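Local structure of putative fumarylpyruvate hydrolase (Burkholderia cenocepacia, 4MAQ) at residues 35-40 with 61-66; 86-91 with 117-122; 90-95 with 202-207. The protein probably works as an enzyme of the fumarylacetoacetate hydrolase superfamily, built round a curled mixed beta-sheet and present here as a two-chain assembly. All blocks are in the same frame, centred on the assembly; numbering follows the deposited sequence.

How the contacts relate
From the N terminus, contact 1 comes first: strand 36-39 is rejoined by strand 61-64 after a connection of 21 residues, part of it not modelled. Contacts 2 and 3 follow in series with it and both start on strand 85-95, sharing Glu90 and Leu91. Contact 2 closes the shorter excursion, when strand 111-122 comes back antiparallel. Contact 3 closes the long one, more than 100 residues, and residues 117-122 fall inside it. Strand 204-206 then lies between 85-95 and 36-39, bringing contact 1 into the same mixed sheet through backbone bonds of Phe37 with Leu204 and Phe206. A Lys64-Asp119 salt bridge ties contact 1 to contact 2.

Contact 1 of 3, residues 35-40 with 61-66; sequences RVFCVG and FFTKPA. With EDO (1,2-ethanediol), chain C.
Phe62 has its CG between its backbone N and carbonyl carbon (chi1 57°), which turns the ring over Cys38, while Cys38 carries SG anti to its own carbonyl carbon (chi1 -53°). As a result Cys38 CB sits over one ring face, 3.5 Å from the Phe62 ring centroid, a CH-pi contact, and SG lies obliquely beside it. The same two residues form a hydrogen-bonded antiparallel pair: Cys38 N gives to Phe62 O at 2.8 Å, and Phe62 N reaches Cys38 O at 2.9 Å. Toward residue 35 a water bridges the strands, accepting a hydrogen bond from Val36 N (3.0 Å) and donating one to Lys64 O (2.7 Å). On the sheet face of Phe37 and Thr63, Val39 CG2, in the one of its two conformers described here, meets Phe61 CE2 at 3.9 Å. Thr63 OG1 accepts from 1,2-ethanediol O1 and also bonds Asp137 of the second subunit; Lys64 NZ leads away to Asp119. The chemistry is thus divided: the Cys38-Phe62 CH-pi and sulfur-aromatic contact next to Lys64 on one sheet face, and on the other a threonine hydroxyl committed to the subunit interface.

Contact 2 of 3, residues 86-91 with 117-122; sequences HHEIEL and GVDLTR
His86 and Thr121 open a ladder of backbone bonds in which 86-91 and 117-122 run antiparallel. His86 N gives to Thr121 O at 2.9 Å and Thr121 N returns to His86 O. At the other end Glu90 N bonds Gly117 O, while Gly117 N meets Glu90 O at 2.9 Å. The middle is less regular: Asp119 N to Glu88 O is sound, but the bond from Glu88 N to Asp119 O is weak, bent to 127° at the hydrogen.

Three carboxylates stand together on one face. Asp119 has CG anti to its backbone N (chi1 171°), and this leads its OD2 alongside the two glutamates, 3.7 Å from Glu90 OE2 and 3.6 Å from Glu88 OE1, the latter in one of the two conformers modelled for Glu88. The Glu90 and Asp119 carboxylate planes are 77° apart, nearly perpendicular. Two glutamates separated by one residue on one strand, with an aspartate on the next, resemble the acidic cluster that holds a divalent metal in relatives of the FAH family; whether it does so here remains open. Lysines supply the counter-charge: Lys64 bridges Asp119 OD1 and Lys140 bridges OD2, with a hydrogen bond to Thr121 OG1 as well. Glu90 OE1 is taken by Gly208 N.

A water joins the strands beside this cluster, at 2.7 Å from Asp119 O and 2.6 Å from Thr121 OG1. It also approaches OE2 of Glu88.

Apolar contacts occupy the reverse face, where His87 CB leans on Val118 CG1 at 3.9 Å and Ile89 CD1 comes to 4.5 Å from Val118 CG2. Ile89 and Val118 there both pack against Phe232 of strand 230-236.

Contact 3 of 3, residues 90-95 with 202-207; sequences ELVVAI and GDLIFT
This pairing lies in the curled mixed sheet at the heart of the FAH-family domain, where the second half of strand 85-95 takes strand 204-206 antiparallel along one edge. Val93 and Ile205 are the hydrogen-bonded pair at its middle: Val93 N to Ile205 O and Ile205 N to Val93 O both measure 2.8 Å. Before strand 204-206 begins, Asp203 O accepts from Ile95 N and Gly202 N gives to Ile95 O, so the ladder continues into the loop.

The other end is finished by Thr207. Its OG1 stands between its backbone N and carbonyl carbon (chi1 58°), close enough to Leu91 O to bond it at 2.8 Å, while Thr207 N bonds the same oxygen at 3.1 Å. Leu91 O is therefore gripped by two donors of a single residue, and a water links Leu91 N to Thr207 OG1.

On one face, Val92 CG2 rests over the centre of the Phe206 ring, 3.7 Å from its centroid and 3° off the normal, a CH-pi contact. Glu90 OE1, hydrogen-bonded to Gly208 N, approaches the ring at its edge and comes within 3.3 Å of Phe206 CB. Further along that face, Ala94 CB touches Leu204 CD2 at 3.7 Å. On the reverse face Val93 CG2 meets Thr207 CG2 at 3.6 Å, and Ile95 CD1 approaches Ile205 CD1.

Helix 186-196 covers this second face, with Val186 against Val93 and Thr207 and both Val189 and Ile190 against Ile205. Strand 111-122 flanks 85-95, and on the far edge of 204-206 lies strand 36-39, whose Val36 and Cys38 pack on Phe206.

Contact 1 of 3, residues 35-40 with 61-66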
loop_
_atom_site.group_PDB
_atom_site.type_symbol
_atom_site.label_atom_id
_atom_site.label_comp_id
_atom_site.label_asym_id
_atom_site.label_seq_id
_atom_site.Cartn_x
_atom_site.Cartn_y
_atom_site.Cartn_z
ATOM N N ARG B 35 4.476 -6.904 0.478
ATOM C CA ARG B 35 3.330 -6.127 0.974
ATOM C C ARG B 35 3.153 -6.343 2.475
ATOM O O ARG B 35 3.748 -7.271 3.036
ATOM C CB ARG B 35 2.040 -6.502 0.233
ATOM C CG ARG B 35 1.973 -6.020 -1.205
ATOM C CD ARG B 35 0.633 -6.386 -1.833
ATOM N NE ARG B 35 0.692 -6.288 -3.291
ATOM C CZ ARG B 35 -0.205 -6.812 -4.115
ATOM N NH1 ARG B 35 -1.339 -7.357 -3.637
ATOM N NH2 ARG B 35 0.056 -6.806 -5.426
ATOM N N VAL B 36 2.351 -5.477 3.102
ATOM C CA VAL B 36 2.092 -5.562 4.537
ATOM C C VAL B 36 0.580 -5.590 4.759
ATOM O O VAL B 36 -0.099 -4.624 4.405
ATOM C CB VAL B 36 2.713 -4.371 5.295
ATOM C CG1 VAL B 36 2.436 -4.492 6.807
ATOM C CG2 VAL B 36 4.206 -4.288 5.030
ATOM N N PHE B 37 0.070 -6.683 5.337
ATOM C CA PHE B 37 -1.358 -6.831 5.598
ATOM C C PHE B 37 -1.592 -6.775 7.098
ATOM O O PHE B 37 -0.814 -7.364 7.874
ATOM C CB PHE B 37 -1.846 -8.181 5.071
ATOM C CG PHE B 37 -1.519 -8.412 3.621
ATOM C CD1 PHE B 37 -2.327 -7.866 2.637
ATOM C CD2 PHE B 37 -0.408 -9.162 3.230
ATOM C CE1 PHE B 37 -2.057 -8.062 1.292
ATOM C CE2 PHE B 37 -0.143 -9.361 1.883
ATOM C CZ PHE B 37 -0.967 -8.815 0.923
ATOM N N CYS B 38 -2.686 -6.129 7.495
ATOM C CA CYS B 38 -2.967 -5.918 8.925
ATOM C C CYS B 38 -4.413 -6.294 9.198
ATOM O O CYS B 38 -5.341 -5.769 8.577
ATOM C CB CYS B 38 -2.769 -4.450 9.293
ATOM S SG CYS B 38 -1.160 -3.776 8.831
ATOM N N VAL B 39 -4.619 -7.222 10.111
ATOM C CA VAL B 39 -5.967 -7.625 10.428
ATOM C C VAL B 39 -6.620 -6.581 11.352
ATOM O O VAL B 39 -5.957 -5.978 12.223
ATOM C CB VAL B 39 -5.974 -9.054 10.999
ATOM C CG1 VAL B 39 -5.448 -9.070 12.416
ATOM C CG2 VAL B 39 -7.352 -9.704 10.888
ATOM N N GLY B 40 -7.883 -6.331 11.052
ATOM C CA GLY B 40 -8.714 -5.624 11.959
ATOM C C GLY B 40 -8.933 -6.539 13.141
ATOM O O GLY B 40 -8.306 -7.584 13.316
ATOM N N PHE B 61 -9.233 -6.402 6.685
ATOM C CA PHE B 61 -7.822 -6.067 6.563
ATOM C C PHE B 61 -7.592 -4.664 6.058
ATOM O O PHE B 61 -8.333 -4.168 5.204
ATOM C CB PHE B 61 -7.155 -7.020 5.570
ATOM C CG PHE B 61 -7.138 -8.446 6.040
ATOM C CD1 PHE B 61 -8.189 -9.314 5.741
ATOM C CD2 PHE B 61 -6.060 -8.925 6.777
ATOM C CE1 PHE B 61 -8.169 -10.623 6.199
ATOM C CE2 PHE B 61 -6.029 -10.237 7.208
ATOM C CZ PHE B 61 -7.078 -11.085 6.923
ATOM N N PHE B 62 -6.536 -4.033 6.549
ATOM C CA PHE B 62 -5.973 -2.889 5.867
ATOM C C PHE B 62 -4.512 -3.224 5.584
ATOM O O PHE B 62 -4.069 -4.325 5.885
ATOM C CB PHE B 62 -6.168 -1.609 6.694
ATOM C CG PHE B 62 -5.583 -1.680 8.075
ATOM C CD1 PHE B 62 -6.333 -2.209 9.127
ATOM C CD2 PHE B 62 -4.282 -1.222 8.324
ATOM C CE1 PHE B 62 -5.779 -2.288 10.399
ATOM C CE2 PHE B 62 -3.743 -1.295 9.584
ATOM C CZ PHE B 62 -4.488 -1.810 10.618
ATOM N N THR B 63 -3.787 -2.310 4.951
ATOM C CA THR B 63 -2.385 -2.548 4.599
ATOM C C THR B 63 -1.543 -1.347 5.011
ATOM O O THR B 63 -2.071 -0.318 5.372
ATOM C CB THR B 63 -2.241 -2.829 3.085
ATOM O OG1 THR B 63 -2.708 -1.688 2.363
ATOM C CG2 THR B 63 -3.076 -4.045 2.647
ATOM N N LYS B 64 -0.226 -1.522 4.964
ATOM C CA LYS B 64 0.720 -0.431 5.059
ATOM C C LYS B 64 1.690 -0.590 3.888
ATOM O O LYS B 64 1.912 -1.713 3.427
ATOM C CB LYS B 64 1.517 -0.484 6.368
ATOM C CG LYS B 64 0.658 -0.278 7.619
ATOM C CD LYS B 64 1.520 -0.388 8.889
ATOM C CE LYS B 64 0.663 -0.359 10.163
ATOM N NZ LYS B 64 0.250 1.014 10.569
ATOM N N PRO B 65 2.310 0.514 3.428
ATOM C CA PRO B 65 3.305 0.356 2.378
ATOM C C PRO B 65 4.546 -0.351 2.931
ATOM O O PRO B 65 4.861 -0.244 4.120
ATOM C CB PRO B 65 3.607 1.797 1.945
ATOM C CG PRO B 65 3.276 2.628 3.157
ATOM C CD PRO B 65 2.112 1.925 3.812
ATOM N N ALA B 66 5.239 -1.076 2.066
ATOM C CA ALA B 66 6.416 -1.840 2.467
ATOM C C ALA B 66 7.437 -0.962 3.190
ATOM O O ALA B 66 8.037 -1.390 4.171
ATOM C CB ALA B 66 7.045 -2.510 1.258
HETATM C C1 EDO C . -0.142 -0.202 0.977
HETATM O O1 EDO C . -0.712 0.476 2.099
HETATM C C2 EDO C . -0.390 0.492 -0.349
HETATM O O2 EDO C . -1.772 0.449 -0.733
HETATM O O HOH W 1 1.541 -3.230 1.208
#

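Contact 2 of 3, residues 86-91 with 117-122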
loop_
_atom_site.group_PDB
_atom_site.type_symbol
_atom_site.label_atom_id
_atom_site.label_comp_id
_atom_site.label_asym_id
_atom_site.label_seq_id
_atom_site.Cartn_x
_atom_site.Cartn_y
_atom_site.Cartn_z
ATOM N N HIS B 86 -1.780 6.569 18.001
ATOM C CA HIS B 86 -2.053 5.422 18.863
ATOM C C HIS B 86 -1.140 4.242 18.587
ATOM O O HIS B 86 -0.667 4.077 17.454
ATOM C CB HIS B 86 -3.512 4.992 18.745
ATOM C CG HIS B 86 -4.429 5.885 19.524
ATOM N ND1 HIS B 86 -5.587 5.438 20.118
ATOM C CD2 HIS B 86 -4.329 7.201 19.837
ATOM C CE1 HIS B 86 -6.177 6.445 20.738
ATOM N NE2 HIS B 86 -5.428 7.524 20.590
ATOM N N HIS B 87 -0.940 3.410 19.613
ATOM C CA HIS B 87 -0.155 2.171 19.502
ATOM C C HIS B 87 -1.045 0.946 19.565
ATOM O O HIS B 87 -2.019 0.920 20.316
ATOM C CB HIS B 87 0.866 2.057 20.660
ATOM C CG HIS B 87 0.253 2.131 22.038
ATOM N ND1 HIS B 87 -0.423 1.073 22.623
ATOM C CD2 HIS B 87 0.202 3.146 22.936
ATOM C CE1 HIS B 87 -0.834 1.435 23.834
ATOM N NE2 HIS B 87 -0.492 2.698 24.033
ATOM N N GLU B 88 -0.668 -0.071 18.796
ATOM C CA GLU B 88 -1.238 -1.412 18.913
ATOM C C GLU B 88 -0.119 -2.433 18.750
ATOM O O GLU B 88 0.415 -2.608 17.642
ATOM C CB GLU B 88 -2.306 -1.663 17.849
ATOM C CG GLU B 88 -3.565 -0.850 18.041
ATOM C CD GLU B 88 -4.433 -0.888 16.817
ATOM O OE1 GLU B 88 -4.736 -2.000 16.355
ATOM O OE2 GLU B 88 -4.785 0.183 16.305
ATOM N N ILE B 89 0.238 -3.117 19.842
ATOM C CA ILE B 89 1.271 -4.172 19.795
ATOM C C ILE B 89 0.733 -5.413 19.042
ATOM O O ILE B 89 -0.400 -5.839 19.285
ATOM C CB ILE B 89 1.696 -4.580 21.235
ATOM C CG1 ILE B 89 2.859 -5.576 21.232
ATOM C CG2 ILE B 89 0.540 -5.142 22.070
ATOM C CD1 ILE B 89 4.149 -4.897 20.890
ATOM N N GLU B 90 1.546 -6.004 18.158
ATOM C CA GLU B 90 1.093 -7.153 17.338
ATOM C C GLU B 90 2.215 -8.131 17.063
ATOM O O GLU B 90 3.347 -7.717 16.857
ATOM C CB GLU B 90 0.507 -6.667 16.014
ATOM C CG GLU B 90 -0.507 -5.564 16.244
ATOM C CD GLU B 90 -1.537 -5.358 15.172
ATOM O OE1 GLU B 90 -1.697 -6.181 14.257
ATOM O OE2 GLU B 90 -2.234 -4.334 15.328
ATOM N N LEU B 91 1.863 -9.417 16.991
ATOM C CA LEU B 91 2.730 -10.432 16.400
ATOM C C LEU B 91 2.761 -10.247 14.879
ATOM O O LEU B 91 1.718 -10.168 14.243
ATOM C CB LEU B 91 2.268 -11.856 16.751
ATOM C CG LEU B 91 3.115 -12.970 16.140
ATOM C CD1 LEU B 91 4.453 -13.073 16.846
ATOM C CD2 LEU B 91 2.367 -14.292 16.228
ATOM N N GLY B 117 5.685 -6.173 16.230
ATOM C CA GLY B 117 5.485 -4.884 15.590
ATOM C C GLY B 117 4.547 -4.002 16.372
ATOM O O GLY B 117 3.839 -4.468 17.289
ATOM N N VAL B 118 4.531 -2.727 16.007
ATOM C CA VAL B 118 3.512 -1.809 16.523
ATOM C C VAL B 118 2.793 -1.225 15.313
ATOM O O VAL B 118 3.408 -0.608 14.442
ATOM C CB VAL B 118 4.124 -0.680 17.383
ATOM C CG1 VAL B 118 3.007 0.159 17.998
ATOM C CG2 VAL B 118 5.031 -1.261 18.466
ATOM N N ASP B 119 1.485 -1.457 15.238
ATOM C CA ASP B 119 0.644 -0.769 14.268
ATOM C C ASP B 119 0.407 0.624 14.849
ATOM O O ASP B 119 -0.268 0.774 15.871
ATOM C CB ASP B 119 -0.650 -1.571 14.090
ATOM C CG ASP B 119 -1.712 -0.845 13.264
ATOM O OD1 ASP B 119 -1.384 0.124 12.562
ATOM O OD2 ASP B 119 -2.893 -1.256 13.330
ATOM N N LEU B 120 1.021 1.628 14.250
ATOM C CA LEU B 120 0.764 3.017 14.644
ATOM C C LEU B 120 -0.344 3.627 13.803
ATOM O O LEU B 120 -0.400 3.389 12.603
ATOM C CB LEU B 120 2.050 3.855 14.533
ATOM C CG LEU B 120 3.189 3.430 15.471
ATOM C CD1 LEU B 120 4.450 4.218 15.164
ATOM C CD2 LEU B 120 2.784 3.650 16.924
ATOM N N THR B 121 -1.172 4.448 14.444
ATOM C CA THR B 121 -2.340 5.033 13.794
ATOM C C THR B 121 -2.453 6.516 14.069
ATOM O O THR B 121 -2.317 6.943 15.214
ATOM C CB THR B 121 -3.643 4.406 14.331
ATOM O OG1 THR B 121 -3.530 2.992 14.269
ATOM C CG2 THR B 121 -4.880 4.839 13.512
ATOM N N ARG B 122 -2.748 7.295 13.034
ATOM C CA ARG B 122 -3.160 8.698 13.241
ATOM C C ARG B 122 -4.661 8.610 13.522
ATOM O O ARG B 122 -5.478 8.581 12.598
ATOM C CB ARG B 122 -2.796 9.551 12.029
ATOM C CG ARG B 122 -1.277 9.677 11.875
ATOM C CD ARG B 122 -0.877 10.718 10.830
ATOM N NE ARG B 122 -1.105 10.298 9.447
ATOM C CZ ARG B 122 -0.602 10.909 8.376
ATOM N NH1 ARG B 122 0.263 11.921 8.501
ATOM N NH2 ARG B 122 -0.914 10.449 7.165
HETATM O O HOH W 2 -2.659 1.931 16.426
#

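Contact 3 of 3, residues 90-95 with 202-207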
loop_
_atom_site.group_PDB
_atom_site.type_symbol
_atom_site.label_atom_id
_atom_site.label_comp_id
_atom_site.label_asym_id
_atom_site.label_seq_id
_atom_site.Cartn_x
_atom_site.Cartn_y
_atom_site.Cartn_z
ATOM N N GLU B 90 1.546 -6.004 18.158
ATOM C CA GLU B 90 1.093 -7.153 17.338
ATOM C C GLU B 90 2.215 -8.131 17.063
ATOM O O GLU B 90 3.347 -7.717 16.857
ATOM C CB GLU B 90 0.507 -6.667 16.014
ATOM C CG GLU B 90 -0.507 -5.564 16.244
ATOM C CD GLU B 90 -1.537 -5.358 15.172
ATOM O OE1 GLU B 90 -1.697 -6.181 14.257
ATOM O OE2 GLU B 90 -2.234 -4.334 15.328
ATOM N N LEU B 91 1.863 -9.417 16.991
ATOM C CA LEU B 91 2.730 -10.432 16.400
ATOM C C LEU B 91 2.761 -10.247 14.879
ATOM O O LEU B 91 1.718 -10.168 14.243
ATOM C CB LEU B 91 2.268 -11.856 16.751
ATOM C CG LEU B 91 3.115 -12.970 16.140
ATOM C CD1 LEU B 91 4.453 -13.073 16.846
ATOM C CD2 LEU B 91 2.367 -14.292 16.228
ATOM N N VAL B 92 3.963 -10.161 14.316
ATOM C CA VAL B 92 4.135 -10.006 12.870
ATOM C C VAL B 92 4.631 -11.330 12.273
ATOM O O VAL B 92 5.580 -11.952 12.777
ATOM C CB VAL B 92 5.136 -8.886 12.557
ATOM C CG1 VAL B 92 5.434 -8.816 11.054
ATOM C CG2 VAL B 92 4.578 -7.541 13.024
ATOM N N VAL B 93 3.918 -11.820 11.255
ATOM C CA VAL B 93 4.266 -13.057 10.557
ATOM C C VAL B 93 4.902 -12.740 9.219
ATOM O O VAL B 93 4.368 -11.935 8.452
ATOM C CB VAL B 93 2.985 -13.900 10.336
ATOM C CG1 VAL B 93 3.373 -15.223 9.723
ATOM C CG2 VAL B 93 2.252 -14.126 11.662
ATOM N N ALA B 94 6.069 -13.326 8.966
ATOM C CA ALA B 94 6.809 -13.091 7.715
ATOM C C ALA B 94 6.663 -14.295 6.801
ATOM O O ALA B 94 6.951 -15.415 7.218
ATOM C CB ALA B 94 8.284 -12.831 8.028
ATOM N N ILE B 95 6.232 -14.063 5.557
ATOM C CA ILE B 95 5.928 -15.151 4.621
ATOM C C ILE B 95 7.153 -15.505 3.773
ATOM O O ILE B 95 7.844 -14.622 3.260
ATOM C CB ILE B 95 4.756 -14.716 3.716
ATOM C CG1 ILE B 95 3.521 -14.408 4.583
ATOM C CG2 ILE B 95 4.449 -15.730 2.599
ATOM C CD1 ILE B 95 3.004 -15.597 5.408
ATOM N N GLY B 202 8.038 -12.580 1.204
ATOM C CA GLY B 202 8.308 -11.187 1.486
ATOM C C GLY B 202 7.149 -10.463 2.155
ATOM O O GLY B 202 7.347 -9.386 2.699
ATOM N N ASP B 203 5.958 -11.058 2.147
ATOM C CA ASP B 203 4.819 -10.431 2.831
ATOM C C ASP B 203 4.945 -10.473 4.345
ATOM O O ASP B 203 5.492 -11.423 4.922
ATOM C CB ASP B 203 3.490 -11.055 2.391
ATOM C CG ASP B 203 3.121 -10.676 0.972
ATOM O OD1 ASP B 203 3.683 -9.663 0.474
ATOM O OD2 ASP B 203 2.261 -11.346 0.373
ATOM N N LEU B 204 4.457 -9.399 4.976
ATOM C CA LEU B 204 4.331 -9.353 6.430
ATOM C C LEU B 204 2.851 -9.265 6.767
ATOM O O LEU B 204 2.105 -8.558 6.099
ATOM C CB LEU B 204 5.057 -8.133 7.040
ATOM C CG LEU B 204 6.573 -8.074 6.837
ATOM C CD1 LEU B 204 7.096 -6.779 7.469
ATOM C CD2 LEU B 204 7.273 -9.288 7.419
ATOM N N ILE B 205 2.440 -9.965 7.836
ATOM C CA ILE B 205 1.076 -9.879 8.322
ATOM C C ILE B 205 1.086 -9.504 9.793
ATOM O O ILE B 205 1.693 -10.197 10.634
ATOM C CB ILE B 205 0.313 -11.203 8.140
ATOM C CG1 ILE B 205 0.356 -11.687 6.672
ATOM C CG2 ILE B 205 -1.124 -11.046 8.631
ATOM C CD1 ILE B 205 -0.213 -13.103 6.500
ATOM N N PHE B 206 0.447 -8.375 10.099
ATOM C CA PHE B 206 0.233 -7.946 11.478
ATOM C C PHE B 206 -1.084 -8.598 11.907
ATOM O O PHE B 206 -2.115 -8.404 11.270
ATOM C CB PHE B 206 0.067 -6.432 11.528
ATOM C CG PHE B 206 1.345 -5.644 11.502
ATOM C CD1 PHE B 206 2.202 -5.698 10.408
ATOM C CD2 PHE B 206 1.647 -4.796 12.549
ATOM C CE1 PHE B 206 3.359 -4.926 10.368
ATOM C CE2 PHE B 206 2.812 -4.024 12.522
ATOM C CZ PHE B 206 3.662 -4.084 11.420
ATOM N N THR B 207 -1.025 -9.390 12.970
ATOM C CA THR B 207 -2.084 -10.361 13.301
ATOM C C THR B 207 -3.092 -9.902 14.358
ATOM O O THR B 207 -3.916 -10.701 14.825
ATOM C CB THR B 207 -1.492 -11.738 13.726
ATOM O OG1 THR B 207 -0.619 -11.585 14.857
ATOM C CG2 THR B 207 -0.714 -12.354 12.586
HETATM O O HOH W 3 -0.924 -10.355 17.353
#